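Local structure of beta subunit of photoactivated adenylyl cyclase (Beggiatoa sp. PS, 5M2A) at residues L244-V256 and T286-V299. The protein probably converts ATP into cyclic AMP under blue light, joining a flavin-binding BLUF photoreceptor to an adenylyl cyclase catalytic domain. Sequence-based numbering, arbitrary orientation.
Sequences LLYTGIGLSYGHV and TRQLPYALAFTAGV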
ATOM      1  N   LEU A 244      12.989 -23.873   8.262  1.00 22.74           N
ATOM      2  CA  LEU A 244      13.075 -23.231   9.569  1.00 24.90           C
ATOM      3  C   LEU A 244      11.953 -22.239   9.805  1.00 20.75           C
ATOM      4  O   LEU A 244      12.077 -21.396  10.698  1.00 20.10           O
ATOM      5  CB  LEU A 244      14.406 -22.494   9.729  1.00 25.74           C
ATOM      6  CG  LEU A 244      15.721 -23.144  10.150  1.00 33.71           C
ATOM      7  CD1 LEU A 244      15.710 -24.661  10.105  1.00 33.88           C
ATOM      8  CD2 LEU A 244      16.828 -22.556   9.301  1.00 28.00           C
ATOM      9  N   LEU A 245      10.871 -22.306   9.015  1.00 21.92           N
ATOM     10  CA  LEU A 245       9.839 -21.272   8.997  1.00 18.00           C
ATOM     11  C   LEU A 245       8.654 -21.676   9.878  1.00 21.72           C
ATOM     12  O   LEU A 245       7.938 -22.645   9.580  1.00 19.53           O
ATOM     13  CB  LEU A 245       9.400 -20.985   7.556  1.00 18.42           C
ATOM     14  CG  LEU A 245       8.241 -20.007   7.306  1.00 19.08           C
ATOM     15  CD1 LEU A 245       8.527 -18.628   7.877  1.00 17.96           C
ATOM     16  CD2 LEU A 245       7.935 -19.915   5.800  1.00 20.28           C
ATOM     17  N   TYR A 246       8.453 -20.907  10.952  1.00 17.87           N
ATOM     18  CA  TYR A 246       7.350 -21.021  11.890  1.00 18.47           C
ATOM     19  C   TYR A 246       6.670 -19.667  12.043  1.00 17.50           C
ATOM     20  O   TYR A 246       7.270 -18.613  11.809  1.00 17.61           O
ATOM     21  CB  TYR A 246       7.820 -21.472  13.276  1.00 20.53           C
ATOM     22  CG  TYR A 246       8.575 -22.766  13.304  1.00 20.52           C
ATOM     23  CD1 TYR A 246       9.878 -22.843  12.832  1.00 18.18           C
ATOM     24  CD2 TYR A 246       8.004 -23.909  13.858  1.00 25.17           C
ATOM     25  CE1 TYR A 246      10.585 -24.022  12.875  1.00 18.79           C
ATOM     26  CE2 TYR A 246       8.706 -25.096  13.909  1.00 23.74           C
ATOM     27  CZ  TYR A 246       9.990 -25.147  13.412  1.00 29.63           C
ATOM     28  OH  TYR A 246      10.679 -26.331  13.467  1.00 28.88           O
ATOM     29  N   THR A 247       5.420 -19.688  12.481  1.00 16.43           N
ATOM     30  CA  THR A 247       4.697 -18.440  12.656  1.00 18.18           C
ATOM     31  C   THR A 247       4.048 -18.404  14.031  1.00 21.31           C
ATOM     32  O   THR A 247       3.852 -19.434  14.680  1.00 20.29           O
ATOM     33  CB  THR A 247       3.642 -18.249  11.544  1.00 17.19           C
ATOM     34  OG1 THR A 247       3.135 -16.908  11.576  1.00 16.60           O
ATOM     35  CG2 THR A 247       2.501 -19.225  11.698  1.00 21.60           C
ATOM     36  N   GLY A 248       3.777 -17.194  14.496  1.00 20.43           N
ATOM     37  CA  GLY A 248       2.893 -16.966  15.638  1.00 15.65           C
ATOM     38  C   GLY A 248       1.820 -16.030  15.188  1.00 17.78           C
ATOM     39  O   GLY A 248       2.050 -15.157  14.335  1.00 17.73           O
ATOM     40  N   ILE A 249       0.606 -16.196  15.714  1.00 16.40           N
ATOM     41  CA  ILE A 249      -0.530 -15.425  15.225  1.00 13.96           C
ATOM     42  C   ILE A 249      -1.299 -14.870  16.405  1.00 13.80           C
ATOM     43  O   ILE A 249      -1.535 -15.586  17.382  1.00 16.08           O
ATOM     44  CB  ILE A 249      -1.449 -16.268  14.318  1.00 19.25           C
ATOM     45  CG1 ILE A 249      -0.624 -16.821  13.146  1.00 17.29           C
ATOM     46  CG2 ILE A 249      -2.623 -15.433  13.808  1.00 15.92           C
ATOM     47  CD1 ILE A 249      -1.336 -17.824  12.253  1.00 18.19           C
ATOM     48  N   GLY A 250      -1.680 -13.601  16.314  1.00 16.43           N
ATOM     49  CA  GLY A 250      -2.567 -12.988  17.299  1.00 13.76           C
ATOM     50  C   GLY A 250      -3.829 -12.481  16.628  1.00 16.79           C
ATOM     51  O   GLY A 250      -3.784 -11.985  15.500  1.00 17.66           O
ATOM     52  N   LEU A 251      -4.954 -12.605  17.332  1.00 17.22           N
ATOM     53  CA  LEU A 251      -6.222 -12.077  16.844  1.00 16.03           C
ATOM     54  C   LEU A 251      -6.882 -11.246  17.927  1.00 14.18           C
ATOM     55  O   LEU A 251      -6.875 -11.621  19.105  1.00 17.85           O
ATOM     56  CB  LEU A 251      -7.176 -13.193  16.441  1.00 17.80           C
ATOM     57  CG  LEU A 251      -6.695 -14.313  15.525  1.00 16.59           C
ATOM     58  CD1 LEU A 251      -7.780 -15.365  15.439  1.00 16.78           C
ATOM     59  CD2 LEU A 251      -6.363 -13.777  14.145  1.00 17.51           C
ATOM     60  N   SER A 252      -7.500 -10.140  17.524  1.00 16.26           N
ATOM     61  CA  SER A 252      -8.245  -9.324  18.467  1.00 16.13           C
ATOM     62  C   SER A 252      -9.569  -8.949  17.821  1.00 17.38           C
ATOM     63  O   SER A 252      -9.781  -9.169  16.628  1.00 21.34           O
ATOM     64  CB  SER A 252      -7.482  -8.063  18.864  1.00 22.77           C
ATOM     65  OG  SER A 252      -7.367  -7.209  17.742  1.00 27.80           O
ATOM     66  N   TYR A 253     -10.473  -8.423  18.634  1.00 19.97           N
ATOM     67  CA  TYR A 253     -11.782  -8.001  18.154  1.00 19.57           C
ATOM     68  C   TYR A 253     -12.138  -6.676  18.800  1.00 23.43           C
ATOM     69  O   TYR A 253     -11.998  -6.520  20.018  1.00 23.34           O
ATOM     70  CB  TYR A 253     -12.854  -9.040  18.486  1.00 21.05           C
ATOM     71  CG  TYR A 253     -14.244  -8.599  18.099  1.00 19.88           C
ATOM     72  CD1 TYR A 253     -14.583  -8.417  16.761  1.00 23.77           C
ATOM     73  CD2 TYR A 253     -15.215  -8.369  19.057  1.00 29.39           C
ATOM     74  CE1 TYR A 253     -15.858  -8.025  16.397  1.00 24.58           C
ATOM     75  CE2 TYR A 253     -16.497  -7.975  18.699  1.00 29.39           C
ATOM     76  CZ  TYR A 253     -16.805  -7.800  17.368  1.00 26.83           C
ATOM     77  OH  TYR A 253     -18.078  -7.414  17.005  1.00 28.36           O
ATOM     78  N   GLY A 254     -12.614  -5.729  18.006  1.00 19.94           N
ATOM     79  CA  GLY A 254     -13.028  -4.484  18.617  1.00 23.15           C
ATOM     80  C   GLY A 254     -13.447  -3.481  17.573  1.00 24.48           C
ATOM     81  O   GLY A 254     -13.477  -3.770  16.371  1.00 22.77           O
ATOM     82  N   HIS A 255     -13.773  -2.293  18.073  1.00 19.75           N
ATOM     83  CA  HIS A 255     -14.120  -1.141  17.251  1.00 21.91           C
ATOM     84  C   HIS A 255     -12.859  -0.564  16.637  1.00 27.54           C
ATOM     85  O   HIS A 255     -11.898  -0.256  17.346  1.00 25.12           O
ATOM     86  CB  HIS A 255     -14.806  -0.065  18.093  1.00 27.39           C
ATOM     87  CG  HIS A 255     -16.043  -0.541  18.774  1.00 31.80           C
ATOM     88  ND1 HIS A 255     -16.493  -1.840  18.670  1.00 34.91           N
ATOM     89  CD2 HIS A 255     -16.923   0.099  19.574  1.00 33.37           C
ATOM     90  CE1 HIS A 255     -17.600  -1.977  19.375  1.00 36.03           C
ATOM     91  NE2 HIS A 255     -17.881  -0.816  19.933  1.00 37.62           N
ATOM     92  N   VAL A 256     -12.855  -0.422  15.322  1.00 23.89           N
ATOM     93  CA  VAL A 256     -11.739   0.205  14.634  1.00 18.80           C
ATOM     94  C   VAL A 256     -12.309   1.170  13.617  1.00 22.13           C
ATOM     95  O   VAL A 256     -13.370   0.922  13.034  1.00 20.86           O
ATOM     96  CB  VAL A 256     -10.802  -0.815  13.953  1.00 27.88           C
ATOM     97  CG1 VAL A 256     -10.140  -1.719  15.001  1.00 28.32           C
ATOM     98  CG2 VAL A 256     -11.553  -1.645  12.937  1.00 28.44           C
ATOM     99  N   THR A 286       2.675 -15.229  21.769  1.00 21.36           N
ATOM    100  CA  THR A 286       2.771 -16.652  21.436  1.00 22.56           C
ATOM    101  C   THR A 286       4.181 -17.200  21.626  1.00 26.74           C
ATOM    102  O   THR A 286       4.334 -18.407  21.825  1.00 28.51           O
ATOM    103  CB  THR A 286       2.325 -16.927  20.000  1.00 28.43           C
ATOM    104  OG1 THR A 286       3.193 -16.250  19.072  1.00 28.16           O
ATOM    105  CG2 THR A 286       0.875 -16.491  19.786  1.00 20.75           C
ATOM    106  N   ARG A 287       5.205 -16.341  21.576  1.00 23.85           N
ATOM    107  CA  ARG A 287       6.576 -16.791  21.836  1.00 25.66           C
ATOM    108  C   ARG A 287       6.727 -17.397  23.225  1.00 33.47           C
ATOM    109  O   ARG A 287       7.608 -18.239  23.443  1.00 31.13           O
ATOM    110  CB  ARG A 287       7.554 -15.627  21.691  1.00 32.00           C
ATOM    111  CG  ARG A 287       8.092 -15.423  20.297  1.00 36.55           C
ATOM    112  CD  ARG A 287       7.009 -15.001  19.337  1.00 34.95           C
ATOM    113  NE  ARG A 287       7.566 -14.738  18.019  1.00 41.17           N
ATOM    114  CZ  ARG A 287       6.848 -14.374  16.967  1.00 41.75           C
ATOM    115  NH1 ARG A 287       5.533 -14.230  17.079  1.00 42.65           N
ATOM    116  NH2 ARG A 287       7.443 -14.158  15.804  1.00 34.23           N
ATOM    117  N   GLN A 288       5.907 -16.959  24.177  1.00 32.03           N
ATOM    118  CA  GLN A 288       5.969 -17.424  25.554  1.00 37.45           C
ATOM    119  C   GLN A 288       4.910 -18.466  25.868  1.00 38.43           C
ATOM    120  O   GLN A 288       4.806 -18.900  27.020  1.00 38.78           O
ATOM    121  CB  GLN A 288       5.813 -16.242  26.518  1.00 42.67           C
ATOM    122  CG  GLN A 288       6.515 -14.973  26.080  1.00 54.56           C
ATOM    123  CD  GLN A 288       6.124 -13.778  26.931  1.00 70.13           C
ATOM    124  OE1 GLN A 288       5.770 -13.925  28.104  1.00 74.78           O
ATOM    125  NE2 GLN A 288       6.179 -12.589  26.340  1.00 72.71           N
ATOM    126  N   LEU A 289       4.126 -18.883  24.876  1.00 29.76           N
ATOM    127  CA  LEU A 289       3.008 -19.781  25.072  1.00 26.18           C
ATOM    128  C   LEU A 289       3.240 -21.110  24.363  1.00 28.24           C
ATOM    129  O   LEU A 289       3.932 -21.168  23.340  1.00 27.47           O
ATOM    130  CB  LEU A 289       1.709 -19.159  24.542  1.00 24.30           C
ATOM    131  CG  LEU A 289       1.309 -17.821  25.148  1.00 27.62           C
ATOM    132  CD1 LEU A 289       0.111 -17.259  24.403  1.00 30.50           C
ATOM    133  CD2 LEU A 289       0.999 -17.995  26.622  1.00 28.83           C
ATOM    134  N   PRO A 290       2.662 -22.189  24.868  1.00 30.93           N
ATOM    135  CA  PRO A 290       2.762 -23.476  24.166  1.00 32.51           C
ATOM    136  C   PRO A 290       1.754 -23.595  23.032  1.00 30.95           C
ATOM    137  O   PRO A 290       1.400 -24.704  22.622  1.00 27.31           O
ATOM    138  CB  PRO A 290       2.495 -24.499  25.278  1.00 35.13           C
ATOM    139  CG  PRO A 290       1.645 -23.762  26.261  1.00 32.96           C
ATOM    140  CD  PRO A 290       2.080 -22.329  26.220  1.00 33.40           C
ATOM    141  N   TYR A 291       1.302 -22.449  22.514  1.00 23.62           N
ATOM    142  CA  TYR A 291       0.368 -22.369  21.403  1.00 18.77           C
ATOM    143  C   TYR A 291       0.833 -21.289  20.437  1.00 19.84           C
ATOM    144  O   TYR A 291       1.353 -20.251  20.851  1.00 24.98           O
ATOM    145  CB  TYR A 291      -1.059 -22.015  21.869  1.00 21.07           C
ATOM    146  CG  TYR A 291      -1.609 -23.005  22.857  1.00 22.56           C
ATOM    147  CD1 TYR A 291      -1.320 -22.899  24.209  1.00 25.49           C
ATOM    148  CD2 TYR A 291      -2.402 -24.061  22.432  1.00 25.83           C
ATOM    149  CE1 TYR A 291      -1.806 -23.812  25.113  1.00 31.07           C
ATOM    150  CE2 TYR A 291      -2.889 -24.991  23.334  1.00 34.21           C
ATOM    151  CZ  TYR A 291      -2.591 -24.854  24.669  1.00 37.47           C
ATOM    152  OH  TYR A 291      -3.072 -25.760  25.574  1.00 37.34           O
ATOM    153  N   ALA A 292       0.596 -21.527  19.151  1.00 21.70           N
ATOM    154  CA  ALA A 292       1.022 -20.621  18.086  1.00 18.52           C
ATOM    155  C   ALA A 292      -0.041 -19.597  17.702  1.00 20.64           C
ATOM    156  O   ALA A 292       0.191 -18.786  16.792  1.00 18.37           O
ATOM    157  CB  ALA A 292       1.425 -21.431  16.855  1.00 19.87           C
ATOM    158  N   LEU A 293      -1.201 -19.633  18.353  1.00 21.11           N
ATOM    159  CA  LEU A 293      -2.303 -18.717  18.092  1.00 22.73           C
ATOM    160  C   LEU A 293      -2.819 -18.202  19.427  1.00 21.20           C
ATOM    161  O   LEU A 293      -3.073 -18.993  20.334  1.00 20.33           O
ATOM    162  CB  LEU A 293      -3.433 -19.422  17.336  1.00 21.80           C
ATOM    163  CG  LEU A 293      -4.773 -18.702  17.230  1.00 23.51           C
ATOM    164  CD1 LEU A 293      -4.601 -17.439  16.402  1.00 17.28           C
ATOM    165  CD2 LEU A 293      -5.814 -19.624  16.612  1.00 23.13           C
ATOM    166  N   ALA A 294      -2.978 -16.891  19.551  1.00 17.85           N
ATOM    167  CA  ALA A 294      -3.554 -16.321  20.763  1.00 19.11           C
ATOM    168  C   ALA A 294      -4.576 -15.263  20.394  1.00 17.45           C
ATOM    169  O   ALA A 294      -4.350 -14.482  19.469  1.00 22.69           O
ATOM    170  CB  ALA A 294      -2.480 -15.700  21.665  1.00 20.76           C
ATOM    171  N   PHE A 295      -5.688 -15.210  21.130  1.00 21.44           N
ATOM    172  CA  PHE A 295      -6.713 -14.240  20.781  1.00 17.41           C
ATOM    173  C   PHE A 295      -7.503 -13.830  22.018  1.00 19.14           C
ATOM    174  O   PHE A 295      -7.370 -14.409  23.107  1.00 22.02           O
ATOM    175  CB  PHE A 295      -7.623 -14.768  19.653  1.00 15.19           C
ATOM    176  CG  PHE A 295      -8.204 -16.127  19.917  1.00 17.46           C
ATOM    177  CD1 PHE A 295      -9.273 -16.279  20.788  1.00 18.63           C
ATOM    178  CD2 PHE A 295      -7.694 -17.249  19.267  1.00 20.39           C
ATOM    179  CE1 PHE A 295      -9.819 -17.533  21.034  1.00 18.86           C
ATOM    180  CE2 PHE A 295      -8.234 -18.509  19.517  1.00 23.08           C
ATOM    181  CZ  PHE A 295      -9.288 -18.649  20.392  1.00 18.96           C
ATOM    182  N   THR A 296      -8.313 -12.792  21.839  1.00 22.40           N
ATOM    183  CA  THR A 296      -9.066 -12.195  22.933  1.00 23.03           C
ATOM    184  C   THR A 296     -10.397 -12.900  23.149  1.00 22.02           C
ATOM    185  O   THR A 296     -10.866 -13.672  22.312  1.00 21.14           O
ATOM    186  CB  THR A 296      -9.325 -10.712  22.667  1.00 24.30           C
ATOM    187  OG1 THR A 296     -10.089 -10.579  21.462  1.00 20.71           O
ATOM    188  CG2 THR A 296      -8.014  -9.957  22.512  1.00 20.16           C
ATOM    189  N   ALA A 297     -11.007 -12.609  24.305  1.00 21.67           N
ATOM    190  CA  ALA A 297     -12.355 -13.095  24.578  1.00 27.00           C
ATOM    191  C   ALA A 297     -13.343 -12.650  23.505  1.00 22.97           C
ATOM    192  O   ALA A 297     -14.258 -13.398  23.158  1.00 21.68           O
ATOM    193  CB  ALA A 297     -12.817 -12.620  25.955  1.00 32.22           C
ATOM    194  N   GLY A 298     -13.153 -11.455  22.942  1.00 21.79           N
ATOM    195  CA  GLY A 298     -14.070 -10.984  21.916  1.00 21.63           C
ATOM    196  C   GLY A 298     -14.012 -11.819  20.651  1.00 23.92           C
ATOM    197  O   GLY A 298     -15.026 -12.030  19.982  1.00 23.43           O
ATOM    198  N   VAL A 299     -12.818 -12.291  20.292  1.00 21.98           N
ATOM    199  CA  VAL A 299     -12.701 -13.201  19.157  1.00 17.09           C
ATOM    200  C   VAL A 299     -13.451 -14.485  19.451  1.00 18.29           C
ATOM    201  O   VAL A 299     -14.177 -15.011  18.603  1.00 22.66           O
ATOM    202  CB  VAL A 299     -11.221 -13.476  18.839  1.00 17.58           C
ATOM    203  CG1 VAL A 299     -11.111 -14.619  17.821  1.00 20.80           C
ATOM    204  CG2 VAL A 299     -10.558 -12.209  18.308  1.00 14.72           C
TER
HETATM  205  O   HOH W   1     -11.565  -8.488  21.803  1.00 36.26           O
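Ile-249, Leu-251, Leu-293 and Phe-295 face the same side of two parallel strands, 247-256 and 293-296, which run 11° apart. Ile-249 N donates to Ala-292 O and Ile-249 O receives Ala-294 N (2.9 Å); Leu-251 repeats the pattern, its N donating to Ala-294 O and its O accepting a weak bond from Thr-296 N. Leu-251 can be followed outward. Its CB lies 3.6 Å from Phe-295 CB and also meets Val-299 CG2; CG, anti to the carbonyl carbon (chi1 -49°), comes up to Leu-293 CD1 at 3.9 Å; the tip CD1 touches that same methyl and, more loosely, Val-299 CG1. A branched aliphatic chain suits this place, since CB, CG and CD1 each meet an apolar neighbour, and Ile-219 of helix 215-235 adds to the cover. Glycine suits position Gly-248, because a CB there would point at segment 286-299 and run into Thr-286 OG1 and Arg-287 NH1. Where strand 293-296 gives way to a helix, Thr-296 is the N-cap, its OG1 weakly accepting from Val-299 N (3.4 Å) and sharing a water with Tyr-253 O. Tyr-253 lays its CB against the first helical turn, 3.7 Å from Gly-298 C and 3.9 Å from Val-299 CG2, while CD2 approaches Gly-298 O; the missing side chain of Gly-298 lets the ring come this close. A serine in place of Tyr-253 would probably leave the Gly-298 peptide without its aromatic neighbour and uncover part of the helix start. At the other end Arg-287 forms salt bridges with Glu-283 and with Asp-160, a ligand of the bound magnesium ion. The pairing thus extends the central sheet of the nucleotidyl cyclase catalytic domain outward from strand 150-161, beside its metal site.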